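Local coordinates for protein dermonecrotic toxin (Pasteurella multocida, PDB 2EBF) that acts as a mitogenic, dermonecrotic toxin that induces bone resorption and is associated with atrophic rhinitis of pigs, its C-terminal region carrying a thiol protease-like catalytic triad, at residues R176-D181 / D321-M326; H462-V467 / S476-G481; A648-W653 / P717-V722; M665-S670 / N727-F732. All coordinates share one frame; numbering follows the deposited sequence.

Overall arrangement
Interactions 1 and 2 adjoin within the larger, helix-rich body of the chain, whereas interactions 3 and 4 share a separate antiparallel sheet in the C3 region, their centres 36 to 50 Å from those of the first pair. Interactions 1, 3 and 4 are buried, interaction 2 partly so. Interaction 1 joins two helices through an aromatic-methionine core and a salt bridge; its R322 also reaches the loop of interaction 2, a water-bridged contact with helix 473-490. Interaction 3 is backbone-paired strand to strand. Interaction 4, on neighbouring strand 660-673, packs apolar side chains together and against the carbonyl oxygens of a helix end. T651 hydrogen-bonds to F732 and S649 to T667, tying interactions 3 and 4 together.

Interaction 1. Residues R176-D181 / D321-M326; sequences RFALQD and DRLSLM
A Met-aromatic contact between F177 and M326 lies at the heart of a buried helix-helix packing, in which helix 171-180 runs roughly antiparallel to helix 312-333 (142° between the local axes, 10.9 Å apart). The M326 chain, bent at its second torsion, lays CG and SD over one face of the F177 ring; SD is 4.5 Å from the centroid of that ring. The rim of the same ring meets L323, whose CD2 lies close to the ring plane, 3.9 Å from F177 CD2. A chi1 of 168° swings the F177 ring off its helix toward R322, where CZ packs on R322 CB. Just past the helix end, D181 meets R322 side-on: the guanidinium plane contains the partner oxygen, but the carboxylate is turned 62° against it. The third nitrogen, NH1, salt-bridges D464 of another loop, so R322 joins two carboxylates, which would probably keep all three groups ionised. D181 OD1 takes a weak bond from R322 NH2 and is bonded by the backbone N atoms of V183 and I184, fixing the carboxylate's rotation. D181 OD2 receives two bonds from R322 on its syn side, 3.0 Å from NE and 2.9 Å from NH2.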
loop_
_atom_site.group_PDB
_atom_site.type_symbol
_atom_site.label_atom_id
_atom_site.label_comp_id
_atom_site.label_asym_id
_atom_site.label_seq_id
_atom_site.Cartn_x
_atom_site.Cartn_y
_atom_site.Cartn_z
ATOM N N ARG A 176 4.579 9.847 5.432
ATOM C CA ARG A 176 4.708 9.800 6.895
ATOM C C ARG A 176 5.162 8.415 7.374
ATOM O O ARG A 176 6.036 8.308 8.242
ATOM C CB ARG A 176 3.404 10.213 7.582
ATOM C CG ARG A 176 2.947 11.614 7.229
ATOM C CD ARG A 176 1.737 11.997 8.058
ATOM N NE ARG A 176 1.466 13.432 8.030
ATOM C CZ ARG A 176 0.490 14.009 7.336
ATOM N NH1 ARG A 176 -0.341 13.286 6.593
ATOM N NH2 ARG A 176 0.334 15.326 7.408
ATOM N N PHE A 177 4.569 7.367 6.800
ATOM C CA PHE A 177 4.997 5.987 7.065
ATOM C C PHE A 177 6.481 5.783 6.754
ATOM O O PHE A 177 7.217 5.239 7.578
ATOM C CB PHE A 177 4.137 4.992 6.268
ATOM C CG PHE A 177 4.688 3.574 6.247
ATOM C CD1 PHE A 177 4.721 2.810 7.405
ATOM C CD2 PHE A 177 5.161 3.021 5.060
ATOM C CE1 PHE A 177 5.230 1.513 7.395
ATOM C CE2 PHE A 177 5.660 1.720 5.028
ATOM C CZ PHE A 177 5.697 0.965 6.201
ATOM N N ALA A 178 6.908 6.224 5.564
ATOM C CA ALA A 178 8.291 6.041 5.108
ATOM C C ALA A 178 9.272 6.725 6.047
ATOM O O ALA A 178 10.304 6.154 6.395
ATOM C CB ALA A 178 8.468 6.575 3.687
ATOM N N LEU A 179 8.922 7.937 6.477
ATOM C CA LEU A 179 9.805 8.760 7.316
ATOM C C LEU A 179 10.064 8.180 8.705
ATOM O O LEU A 179 11.125 8.404 9.297
ATOM C CB LEU A 179 9.237 10.178 7.457
ATOM C CG LEU A 179 9.252 11.095 6.231
ATOM C CD1 LEU A 179 8.573 12.424 6.577
ATOM C CD2 LEU A 179 10.667 11.338 5.733
ATOM N N GLN A 180 9.086 7.456 9.234
ATOM C CA GLN A 180 9.218 6.842 10.551
ATOM C C GLN A 180 9.744 5.407 10.491
ATOM O O GLN A 180 10.263 4.899 11.476
ATOM C CB GLN A 180 7.887 6.917 11.328
ATOM C CG GLN A 180 6.718 6.116 10.724
ATOM C CD GLN A 180 6.789 4.625 11.028
ATOM O OE1 GLN A 180 7.017 4.218 12.182
ATOM N NE2 GLN A 180 6.598 3.798 9.997
ATOM N N ASP A 181 9.605 4.754 9.344
ATOM C CA ASP A 181 9.996 3.353 9.220
ATOM C C ASP A 181 11.501 3.129 9.435
ATOM O O ASP A 181 12.326 3.786 8.808
ATOM C CB ASP A 181 9.528 2.799 7.877
ATOM C CG ASP A 181 9.806 1.326 7.732
ATOM O OD1 ASP A 181 10.935 0.991 7.336
ATOM O OD2 ASP A 181 8.897 0.504 7.992
ATOM N N ASP A 321 8.201 -3.645 -0.744
ATOM C CA ASP A 321 7.127 -4.480 -0.191
ATOM C C ASP A 321 6.346 -3.769 0.908
ATOM O O ASP A 321 5.124 -3.843 0.941
ATOM C CB ASP A 321 7.673 -5.810 0.341
ATOM C CG ASP A 321 8.059 -6.769 -0.774
ATOM O OD1 ASP A 321 7.842 -6.429 -1.955
ATOM O OD2 ASP A 321 8.577 -7.869 -0.476
ATOM N N ARG A 322 7.054 -3.104 1.815
ATOM C CA ARG A 322 6.406 -2.413 2.931
ATOM C C ARG A 322 5.513 -1.281 2.427
ATOM O O ARG A 322 4.405 -1.093 2.917
ATOM C CB ARG A 322 7.426 -1.857 3.921
ATOM C CG ARG A 322 8.326 -2.911 4.538
ATOM C CD ARG A 322 8.078 -3.146 5.993
ATOM N NE ARG A 322 8.921 -2.315 6.838
ATOM C CZ ARG A 322 9.845 -2.744 7.699
ATOM N NH1 ARG A 322 10.117 -4.035 7.873
ATOM N NH2 ARG A 322 10.517 -1.845 8.396
ATOM N N LEU A 323 5.987 -0.528 1.445
ATOM C CA LEU A 323 5.157 0.551 0.905
ATOM C C LEU A 323 3.910 0.018 0.215
ATOM O O LEU A 323 2.820 0.558 0.387
ATOM C CB LEU A 323 5.964 1.446 -0.036
ATOM C CG LEU A 323 6.982 2.309 0.708
ATOM C CD1 LEU A 323 8.062 2.737 -0.248
ATOM C CD2 LEU A 323 6.268 3.521 1.367
ATOM N N SER A 324 4.071 -1.045 -0.566
ATOM C CA SER A 324 2.936 -1.675 -1.223
ATOM C C SER A 324 1.951 -2.260 -0.219
ATOM O O SER A 324 0.755 -2.192 -0.438
ATOM C CB SER A 324 3.396 -2.797 -2.165
ATOM O OG SER A 324 4.245 -2.274 -3.181
ATOM N N LEU A 325 2.442 -2.868 0.854
ATOM C CA LEU A 325 1.537 -3.459 1.846
ATOM C C LEU A 325 0.783 -2.397 2.630
ATOM O O LEU A 325 -0.414 -2.543 2.878
ATOM C CB LEU A 325 2.276 -4.412 2.794
ATOM C CG LEU A 325 2.799 -5.701 2.143
ATOM C CD1 LEU A 325 3.659 -6.494 3.125
ATOM C CD2 LEU A 325 1.662 -6.569 1.609
ATOM N N MET A 326 1.492 -1.336 3.010
ATOM C CA MET A 326 0.882 -0.188 3.703
ATOM C C MET A 326 -0.230 0.451 2.884
ATOM O O MET A 326 -1.295 0.783 3.410
ATOM C CB MET A 326 1.950 0.850 4.046
ATOM C CG MET A 326 1.454 1.991 4.953
ATOM S SD MET A 326 0.785 1.361 6.508
ATOM C CE MET A 326 0.741 2.897 7.449
#

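Interaction 2. Residues H462-V467 / S476-G481; sequences HSDNSV and SLYYKG
Y478 comes first, its ring laid against the turn that D464 and N465 form. The Y478 hydroxyl donates to D464 OD1 over 2.8 Å, using the anti lone pair of that oxygen, and the carboxylate stands nearly perpendicular to the ring (89°). The other oxygen is taken by the salt bridge to helix 312-333, so the two ends of the carboxylate serve different helices. Beside the hydroxyl, N465 CB rests 3.6 Å from Y478 CE1. Y479 follows and turns the CD1-CE1 edge of its ring to the loop. Its CG is anti to the backbone N (chi1 175°), which carries CE1 to within 3.4 Å of S466 CB. The carbonyl oxygen of H462 sits at the edge of that ring, 3.5 Å from Y479 CE1. A water donates to both H462 O and Y479 O, linking loop and helix backbones, and a second bonds S466 O and, weakly, the Y479 hydroxyl. The loop keeps its shape through a type II beta turn from S463 to S466, with N465 at positive phi. Strand 456-461, this loop and helix 473-490 lead on to the parallel strand 498-502, with strand 399-402 between the two in the sheet, a beta-alpha-beta crossover of the C2 region's mixed sheet.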
loop_
_atom_site.group_PDB
_atom_site.type_symbol
_atom_site.label_atom_id
_atom_site.label_comp_id
_atom_site.label_asym_id
_atom_site.label_seq_id
_atom_site.Cartn_x
_atom_site.Cartn_y
_atom_site.Cartn_z
ATOM N N HIS A 462 2.021 -11.880 11.002
ATOM C CA HIS A 462 2.949 -11.729 9.892
ATOM C C HIS A 462 4.205 -11.090 10.480
ATOM O O HIS A 462 4.129 -10.009 11.076
ATOM C CB HIS A 462 2.316 -10.855 8.802
ATOM C CG HIS A 462 3.170 -10.668 7.584
ATOM N ND1 HIS A 462 3.383 -11.669 6.658
ATOM C CD2 HIS A 462 3.844 -9.584 7.127
ATOM C CE1 HIS A 462 4.158 -11.213 5.689
ATOM N NE2 HIS A 462 4.453 -9.950 5.950
ATOM N N SER A 463 5.349 -11.754 10.321
ATOM C CA SER A 463 6.563 -11.380 11.067
ATOM C C SER A 463 7.213 -10.039 10.712
ATOM O O SER A 463 7.866 -9.422 11.557
ATOM C CB SER A 463 7.609 -12.504 11.023
ATOM O OG SER A 463 8.289 -12.529 9.785
ATOM N N ASP A 464 7.038 -9.565 9.484
ATOM C CA ASP A 464 7.757 -8.357 9.084
ATOM C C ASP A 464 7.280 -7.154 9.898
ATOM O O ASP A 464 6.070 -6.922 10.009
ATOM C CB ASP A 464 7.604 -8.103 7.578
ATOM C CG ASP A 464 8.365 -6.880 7.116
ATOM O OD1 ASP A 464 7.761 -6.053 6.403
ATOM O OD2 ASP A 464 9.559 -6.730 7.466
ATOM N N ASN A 465 8.228 -6.407 10.467
ATOM C CA ASN A 465 7.935 -5.164 11.211
ATOM C C ASN A 465 7.241 -5.424 12.560
ATOM O O ASN A 465 6.565 -4.542 13.110
ATOM C CB ASN A 465 7.118 -4.190 10.339
ATOM C CG ASN A 465 7.427 -2.719 10.624
ATOM O OD1 ASN A 465 6.753 -1.812 10.100
ATOM N ND2 ASN A 465 8.445 -2.470 11.431
ATOM N N SER A 466 7.428 -6.635 13.092
ATOM C CA SER A 466 6.712 -7.083 14.297
ATOM C C SER A 466 7.449 -6.894 15.626
ATOM O O SER A 466 6.882 -7.171 16.693
ATOM C CB SER A 466 6.300 -8.546 14.145
ATOM O OG SER A 466 7.436 -9.384 14.064
ATOM N N VAL A 467 8.693 -6.420 15.569
ATOM C CA VAL A 467 9.517 -6.240 16.771
ATOM C C VAL A 467 9.305 -4.843 17.367
ATOM O O VAL A 467 9.329 -3.849 16.641
ATOM C CB VAL A 467 11.016 -6.508 16.465
ATOM C CG1 VAL A 467 11.925 -6.150 17.656
ATOM C CG2 VAL A 467 11.214 -7.959 16.077
ATOM N N SER A 476 2.467 0.582 13.852
ATOM C CA SER A 476 1.348 -0.180 14.424
ATOM C C SER A 476 0.279 -0.506 13.370
ATOM O O SER A 476 -0.221 -1.632 13.312
ATOM C CB SER A 476 0.723 0.579 15.599
ATOM O OG SER A 476 1.646 0.724 16.666
ATOM N N LEU A 477 -0.057 0.480 12.541
ATOM C CA LEU A 477 -1.044 0.308 11.467
ATOM C C LEU A 477 -0.567 -0.700 10.412
ATOM O O LEU A 477 -1.352 -1.541 9.958
ATOM C CB LEU A 477 -1.343 1.660 10.801
ATOM C CG LEU A 477 -2.271 1.686 9.586
ATOM C CD1 LEU A 477 -3.615 1.118 9.951
ATOM C CD2 LEU A 477 -2.435 3.097 9.051
ATOM N N TYR A 478 0.702 -0.583 10.016
ATOM C CA TYR A 478 1.310 -1.488 9.054
ATOM C C TYR A 478 1.191 -2.925 9.541
ATOM O O TYR A 478 0.741 -3.799 8.809
ATOM C CB TYR A 478 2.798 -1.142 8.793
ATOM C CG TYR A 478 3.490 -2.182 7.916
ATOM C CD1 TYR A 478 4.148 -3.284 8.481
ATOM C CD2 TYR A 478 3.458 -2.080 6.528
ATOM C CE1 TYR A 478 4.763 -4.249 7.670
ATOM C CE2 TYR A 478 4.069 -3.026 5.721
ATOM C CZ TYR A 478 4.717 -4.103 6.294
ATOM O OH TYR A 478 5.321 -5.045 5.481
ATOM N N TYR A 479 1.605 -3.150 10.785
ATOM C CA TYR A 479 1.604 -4.483 11.378
ATOM C C TYR A 479 0.177 -5.036 11.518
ATOM O O TYR A 479 -0.098 -6.169 11.133
ATOM C CB TYR A 479 2.336 -4.438 12.724
ATOM C CG TYR A 479 2.298 -5.729 13.493
ATOM C CD1 TYR A 479 3.023 -6.836 13.066
ATOM C CD2 TYR A 479 1.530 -5.843 14.650
ATOM C CE1 TYR A 479 2.986 -8.028 13.773
ATOM C CE2 TYR A 479 1.485 -7.034 15.366
ATOM C CZ TYR A 479 2.216 -8.121 14.915
ATOM O OH TYR A 479 2.176 -9.305 15.624
ATOM N N LYS A 480 -0.728 -4.215 12.044
ATOM C CA LYS A 480 -2.121 -4.624 12.215
ATOM C C LYS A 480 -2.783 -4.934 10.874
ATOM O O LYS A 480 -3.543 -5.897 10.754
ATOM C CB LYS A 480 -2.904 -3.534 12.937
ATOM C CG LYS A 480 -4.380 -3.866 13.136
ATOM C CD LYS A 480 -5.070 -2.716 13.833
ATOM C CE LYS A 480 -6.479 -3.083 14.234
ATOM N NZ LYS A 480 -7.205 -1.889 14.769
ATOM N N GLY A 481 -2.492 -4.105 9.873
ATOM C CA GLY A 481 -3.094 -4.252 8.555
ATOM C C GLY A 481 -2.789 -5.589 7.921
ATOM O O GLY A 481 -3.667 -6.205 7.323
HETATM O O HOH W 1 1.774 -8.128 10.616
HETATM O O HOH W 2 4.460 -8.108 17.804
#

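Interaction 3. Residues A648-W653 / P717-V722; sequences ASITWW and PFVEYV
I650 overlaps V719 and P717 on one side of the strand pair: its CG1 lies 3.9 Å from V719 CG2, while CD1 extends alongside P717 and stops 4.1 Å from P717 CB. A chi1 of -178° sends the ethyl arm that way, and W704 and I708 of helix 701-711 cover the same side. W652 CB closes on P717 as well. On the other side T651 CG2 packs on F718 CB at 4.1 Å, near the plane of that ring and at its edge, and T651 OG1 lies between two carbonyl oxygens, F732 O and Q664 O, which must share its one proton. The backbones pair as antiparallel strands of the six-stranded C3 sheet, strand 643-656 lying between 717-720 and 660-673. S649 with E720 and T651 with F718 are the hydrogen-bonded pairs, and I650 with V719 the non-hydrogen-bonded one between them. The bond from F718 N to T651 O measures 2.8 Å; its return, from T651 N to F718 O, is 2.9 Å. Pairing ends where Y721 centres an inverse gamma turn, which brings the V722 carbonyl back toward the other strand. There S649 OG donates to V722 O over 2.7 Å, in the carbonyl plane, and also bonds T667 OG1 of strand 660-673. The E720 carboxylate lays OE1 at the edge of the F718 ring, in its plane, and OE2 makes a salt bridge with K724, while the Y721 hydroxyl is bonded to D702.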
loop_
_atom_site.group_PDB
_atom_site.type_symbol
_atom_site.label_atom_id
_atom_site.label_comp_id
_atom_site.label_asym_id
_atom_site.label_seq_id
_atom_site.Cartn_x
_atom_site.Cartn_y
_atom_site.Cartn_z
ATOM N N ALA A 648 -23.989 18.481 -16.842
ATOM C CA ALA A 648 -22.568 18.177 -16.906
ATOM C C ALA A 648 -21.877 19.144 -17.850
ATOM O O ALA A 648 -22.492 19.662 -18.773
ATOM C CB ALA A 648 -22.348 16.728 -17.373
ATOM N N SER A 649 -20.596 19.392 -17.590
ATOM C CA SER A 649 -19.779 20.226 -18.447
ATOM C C SER A 649 -18.439 19.548 -18.679
ATOM O O SER A 649 -17.924 18.824 -17.823
ATOM C CB SER A 649 -19.576 21.601 -17.810
ATOM O OG SER A 649 -20.818 22.203 -17.537
ATOM N N ILE A 650 -17.882 19.764 -19.859
ATOM C CA ILE A 650 -16.580 19.221 -20.188
ATOM C C ILE A 650 -15.739 20.311 -20.834
ATOM O O ILE A 650 -16.243 21.088 -21.639
ATOM C CB ILE A 650 -16.700 17.976 -21.093
ATOM C CG1 ILE A 650 -15.304 17.404 -21.364
ATOM C CG2 ILE A 650 -17.484 18.305 -22.390
ATOM C CD1 ILE A 650 -15.291 16.016 -21.993
ATOM N N THR A 651 -14.463 20.359 -20.471
ATOM C CA THR A 651 -13.547 21.369 -20.994
ATOM C C THR A 651 -12.206 20.711 -21.318
ATOM O O THR A 651 -11.838 19.723 -20.698
ATOM C CB THR A 651 -13.379 22.551 -20.011
ATOM O OG1 THR A 651 -12.547 23.558 -20.598
ATOM C CG2 THR A 651 -12.786 22.091 -18.668
ATOM N N TRP A 652 -11.483 21.260 -22.288
ATOM C CA TRP A 652 -10.272 20.607 -22.779
ATOM C C TRP A 652 -9.357 21.632 -23.432
ATOM O O TRP A 652 -9.712 22.807 -23.551
ATOM C CB TRP A 652 -10.614 19.463 -23.763
ATOM C CG TRP A 652 -11.279 19.912 -25.044
ATOM C CD1 TRP A 652 -10.658 20.295 -26.206
ATOM C CD2 TRP A 652 -12.687 20.017 -25.289
ATOM N NE1 TRP A 652 -11.595 20.649 -27.152
ATOM C CE2 TRP A 652 -12.848 20.483 -26.618
ATOM C CE3 TRP A 652 -13.833 19.784 -24.507
ATOM C CZ2 TRP A 652 -14.107 20.715 -27.183
ATOM C CZ3 TRP A 652 -15.091 20.008 -25.076
ATOM C CH2 TRP A 652 -15.213 20.466 -26.406
ATOM N N TRP A 653 -8.179 21.175 -23.836
ATOM C CA TRP A 653 -7.216 22.048 -24.500
ATOM C C TRP A 653 -7.199 21.764 -25.982
ATOM O O TRP A 653 -7.403 20.617 -26.421
ATOM C CB TRP A 653 -5.798 21.865 -23.929
ATOM C CG TRP A 653 -5.715 22.014 -22.447
ATOM C CD1 TRP A 653 -5.508 21.012 -21.549
ATOM C CD2 TRP A 653 -5.867 23.224 -21.678
ATOM N NE1 TRP A 653 -5.510 21.508 -20.273
ATOM C CE2 TRP A 653 -5.729 22.864 -20.317
ATOM C CE3 TRP A 653 -6.092 24.574 -22.006
ATOM C CZ2 TRP A 653 -5.795 23.800 -19.274
ATOM C CZ3 TRP A 653 -6.168 25.515 -20.958
ATOM C CH2 TRP A 653 -6.037 25.113 -19.608
ATOM N N PRO A 717 -8.985 16.270 -21.250
ATOM C CA PRO A 717 -10.332 16.741 -20.928
ATOM C C PRO A 717 -10.694 16.581 -19.455
ATOM O O PRO A 717 -10.225 15.653 -18.786
ATOM C CB PRO A 717 -11.244 15.896 -21.832
ATOM C CG PRO A 717 -10.442 14.704 -22.197
ATOM C CD PRO A 717 -9.004 15.079 -22.125
ATOM N N PHE A 718 -11.477 17.534 -18.961
ATOM C CA PHE A 718 -11.912 17.578 -17.573
ATOM C C PHE A 718 -13.433 17.755 -17.502
ATOM O O PHE A 718 -14.000 18.608 -18.187
ATOM C CB PHE A 718 -11.240 18.760 -16.888
ATOM C CG PHE A 718 -11.561 18.888 -15.455
ATOM C CD1 PHE A 718 -11.054 17.978 -14.524
ATOM C CD2 PHE A 718 -12.323 19.965 -15.007
ATOM C CE1 PHE A 718 -11.336 18.129 -13.168
ATOM C CE2 PHE A 718 -12.612 20.119 -13.667
ATOM C CZ PHE A 718 -12.116 19.204 -12.741
ATOM N N VAL A 719 -14.078 16.966 -16.649
ATOM C CA VAL A 719 -15.539 16.985 -16.513
ATOM C C VAL A 719 -15.932 17.494 -15.129
ATOM O O VAL A 719 -15.337 17.095 -14.115
ATOM C CB VAL A 719 -16.135 15.583 -16.776
ATOM C CG1 VAL A 719 -17.662 15.548 -16.568
ATOM C CG2 VAL A 719 -15.815 15.133 -18.208
ATOM N N GLU A 720 -16.889 18.412 -15.085
ATOM C CA GLU A 720 -17.577 18.729 -13.841
ATOM C C GLU A 720 -19.046 18.385 -14.013
ATOM O O GLU A 720 -19.653 18.721 -15.034
ATOM C CB GLU A 720 -17.428 20.202 -13.473
ATOM C CG GLU A 720 -16.077 20.546 -12.848
ATOM C CD GLU A 720 -15.987 22.010 -12.408
ATOM O OE1 GLU A 720 -14.845 22.518 -12.231
ATOM O OE2 GLU A 720 -17.048 22.645 -12.229
ATOM N N TYR A 721 -19.623 17.734 -13.008
ATOM C CA TYR A 721 -21.005 17.244 -13.090
ATOM C C TYR A 721 -22.057 18.297 -12.696
ATOM O O TYR A 721 -22.886 18.074 -11.800
ATOM C CB TYR A 721 -21.130 15.946 -12.288
ATOM C CG TYR A 721 -20.228 14.861 -12.849
ATOM C CD1 TYR A 721 -20.646 14.070 -13.911
ATOM C CD2 TYR A 721 -18.936 14.659 -12.344
ATOM C CE1 TYR A 721 -19.806 13.080 -14.459
ATOM C CE2 TYR A 721 -18.093 13.680 -12.879
ATOM C CZ TYR A 721 -18.533 12.896 -13.933
ATOM O OH TYR A 721 -17.700 11.920 -14.459
ATOM N N VAL A 722 -22.010 19.432 -13.400
ATOM C CA VAL A 722 -23.006 20.498 -13.327
ATOM C C VAL A 722 -23.024 21.231 -14.662
ATOM O O VAL A 722 -21.977 21.435 -15.266
ATOM C CB VAL A 722 -22.612 21.554 -12.288
ATOM C CG1 VAL A 722 -23.837 22.365 -11.882
ATOM C CG2 VAL A 722 -22.017 20.879 -11.091
#

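Interaction 4. Residues M665-S670 / N727-F732; sequences MHTTAS and NMLALF
L729 wedges its side chain between M665 and T667, and this apolar packing makes up much of the contact. Its CD1 touches M665 CG at 3.6 Å and T667 CB at the same distance, with T667 CG2 close by, so one methyl contacts both residues, which point from the same face of the strand. The L729 branch is swung toward that strand by a chi1 of -179°. F732 adds a looser contact, CD2 lying 4.4 Å from M665 CB.

A second group is formed by carbon atoms against backbone oxygens at the helix end. M665 CG, held between its own backbone N and carbonyl carbon (chi1 80°), lies 3.3 Å from L729 O. The chain then bends at its next two torsions and brings CE to 3.3 Å from A730 O. Both carbonyls have polar partners: L729 O accepts the F732 amide as the helix ends, and A730 O is bonded to H663 NE2.

Polar and aromatic links join these residues to their surroundings. The F732 ring makes a cation-pi contact with K724. H666, whose CB is directed away from the helix, bonds D681 OD2 through NE2, consistent with the His-Asp part of the thiol protease-like triad, whose probable cysteine, C626, is tied to C620 in a disulfide here.

L729 also touches D627 of the phosphonate pocket, its side chain about 7 Å from that ligand. Short helix 726-730 thus packs on strand 660-673, which is flanked in the C3 sheet by strands 643-656 and 676-681, while T667 and A669 meet helix 629-639.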
loop_
_atom_site.group_PDB
_atom_site.type_symbol
_atom_site.label_atom_id
_atom_site.label_comp_id
_atom_site.label_asym_id
_atom_site.label_seq_id
_atom_site.Cartn_x
_atom_site.Cartn_y
_atom_site.Cartn_z
ATOM N N MET A 665 -14.889 24.253 -24.493
ATOM C CA MET A 665 -15.822 23.613 -23.570
ATOM C C MET A 665 -17.200 23.321 -24.157
ATOM O O MET A 665 -17.562 23.778 -25.257
ATOM C CB MET A 665 -15.939 24.420 -22.261
ATOM C CG MET A 665 -16.856 25.655 -22.328
ATOM S SD MET A 665 -16.491 26.896 -23.592
ATOM C CE MET A 665 -14.871 27.442 -23.067
ATOM N N HIS A 666 -17.967 22.533 -23.416
ATOM C CA HIS A 666 -19.329 22.213 -23.802
ATOM C C HIS A 666 -20.083 21.870 -22.532
ATOM O O HIS A 666 -19.467 21.537 -21.515
ATOM C CB HIS A 666 -19.352 21.024 -24.777
ATOM C CG HIS A 666 -20.717 20.719 -25.334
ATOM N ND1 HIS A 666 -21.630 21.703 -25.653
ATOM C CD2 HIS A 666 -21.298 19.545 -25.673
ATOM C CE1 HIS A 666 -22.722 21.145 -26.146
ATOM N NE2 HIS A 666 -22.551 19.833 -26.156
ATOM N N THR A 667 -21.409 21.953 -22.589
ATOM C CA THR A 667 -22.240 21.733 -21.408
ATOM C C THR A 667 -23.592 21.173 -21.835
ATOM O O THR A 667 -24.012 21.343 -22.986
ATOM C CB THR A 667 -22.376 23.067 -20.584
ATOM O OG1 THR A 667 -22.835 22.788 -19.250
ATOM C CG2 THR A 667 -23.309 24.063 -21.281
ATOM N N THR A 668 -24.269 20.491 -20.916
ATOM C CA THR A 668 -25.567 19.910 -21.219
ATOM C C THR A 668 -26.429 19.873 -19.956
ATOM O O THR A 668 -25.917 19.687 -18.844
ATOM C CB THR A 668 -25.412 18.466 -21.816
ATOM O OG1 THR A 668 -26.687 17.960 -22.250
ATOM C CG2 THR A 668 -24.831 17.503 -20.780
ATOM N N ALA A 669 -27.731 20.084 -20.142
ATOM C CA ALA A 669 -28.732 19.703 -19.156
ATOM C C ALA A 669 -28.872 18.184 -19.142
ATOM O O ALA A 669 -28.352 17.489 -20.024
ATOM C CB ALA A 669 -30.065 20.345 -19.494
ATOM N N SER A 670 -29.580 17.668 -18.144
ATOM C CA SER A 670 -29.825 16.240 -18.056
ATOM C C SER A 670 -31.161 15.994 -17.364
ATOM O O SER A 670 -31.724 16.897 -16.725
ATOM C CB SER A 670 -28.689 15.551 -17.284
ATOM O OG SER A 670 -28.631 16.028 -15.954
ATOM N N ASN A 727 -20.427 33.399 -17.847
ATOM C CA ASN A 727 -19.004 33.377 -17.477
ATOM C C ASN A 727 -18.506 32.033 -16.947
ATOM O O ASN A 727 -17.348 31.663 -17.147
ATOM C CB ASN A 727 -18.717 34.446 -16.421
ATOM C CG ASN A 727 -18.951 35.850 -16.925
ATOM O OD1 ASN A 727 -19.364 36.742 -16.157
ATOM N ND2 ASN A 727 -18.656 36.083 -18.207
ATOM N N MET A 728 -19.375 31.321 -16.238
ATOM C CA MET A 728 -18.997 30.078 -15.608
ATOM C C MET A 728 -18.756 29.007 -16.645
ATOM O O MET A 728 -17.943 28.112 -16.430
ATOM C CB MET A 728 -20.016 29.689 -14.545
ATOM C CG MET A 728 -19.822 30.589 -13.309
ATOM S SD MET A 728 -21.158 30.488 -12.137
ATOM C CE MET A 728 -20.901 28.853 -11.459
ATOM N N LEU A 729 -19.418 29.152 -17.792
ATOM C CA LEU A 729 -19.146 28.313 -18.953
ATOM C C LEU A 729 -17.934 28.815 -19.747
ATOM O O LEU A 729 -17.026 28.044 -20.022
ATOM C CB LEU A 729 -20.376 28.269 -19.876
ATOM C CG LEU A 729 -20.232 27.404 -21.135
ATOM C CD1 LEU A 729 -20.137 25.919 -20.778
ATOM C CD2 LEU A 729 -21.392 27.682 -22.063
ATOM N N ALA A 730 -17.945 30.099 -20.122
ATOM C CA ALA A 730 -16.949 30.671 -21.062
ATOM C C ALA A 730 -15.494 30.515 -20.613
ATOM O O ALA A 730 -14.580 30.323 -21.443
ATOM C CB ALA A 730 -17.266 32.143 -21.339
ATOM N N LEU A 731 -15.285 30.600 -19.301
ATOM C CA LEU A 731 -13.944 30.517 -18.707
ATOM C C LEU A 731 -13.685 29.198 -17.967
ATOM O O LEU A 731 -12.683 29.061 -17.259
ATOM C CB LEU A 731 -13.698 31.742 -17.802
ATOM C CG LEU A 731 -13.487 33.061 -18.562
ATOM C CD1 LEU A 731 -13.438 34.244 -17.602
ATOM C CD2 LEU A 731 -12.203 32.998 -19.383
ATOM N N PHE A 732 -14.570 28.218 -18.164
ATOM C CA PHE A 732 -14.389 26.863 -17.629
ATOM C C PHE A 732 -13.251 26.150 -18.357
ATOM O O PHE A 732 -13.326 25.894 -19.561
ATOM C CB PHE A 732 -15.692 26.048 -17.731
ATOM C CG PHE A 732 -15.577 24.623 -17.214
ATOM C CD1 PHE A 732 -14.947 24.338 -15.992
ATOM C CD2 PHE A 732 -16.134 23.575 -17.937
ATOM C CE1 PHE A 732 -14.858 23.025 -15.511
ATOM C CE2 PHE A 732 -16.048 22.261 -17.471
ATOM C CZ PHE A 732 -15.412 21.984 -16.246
#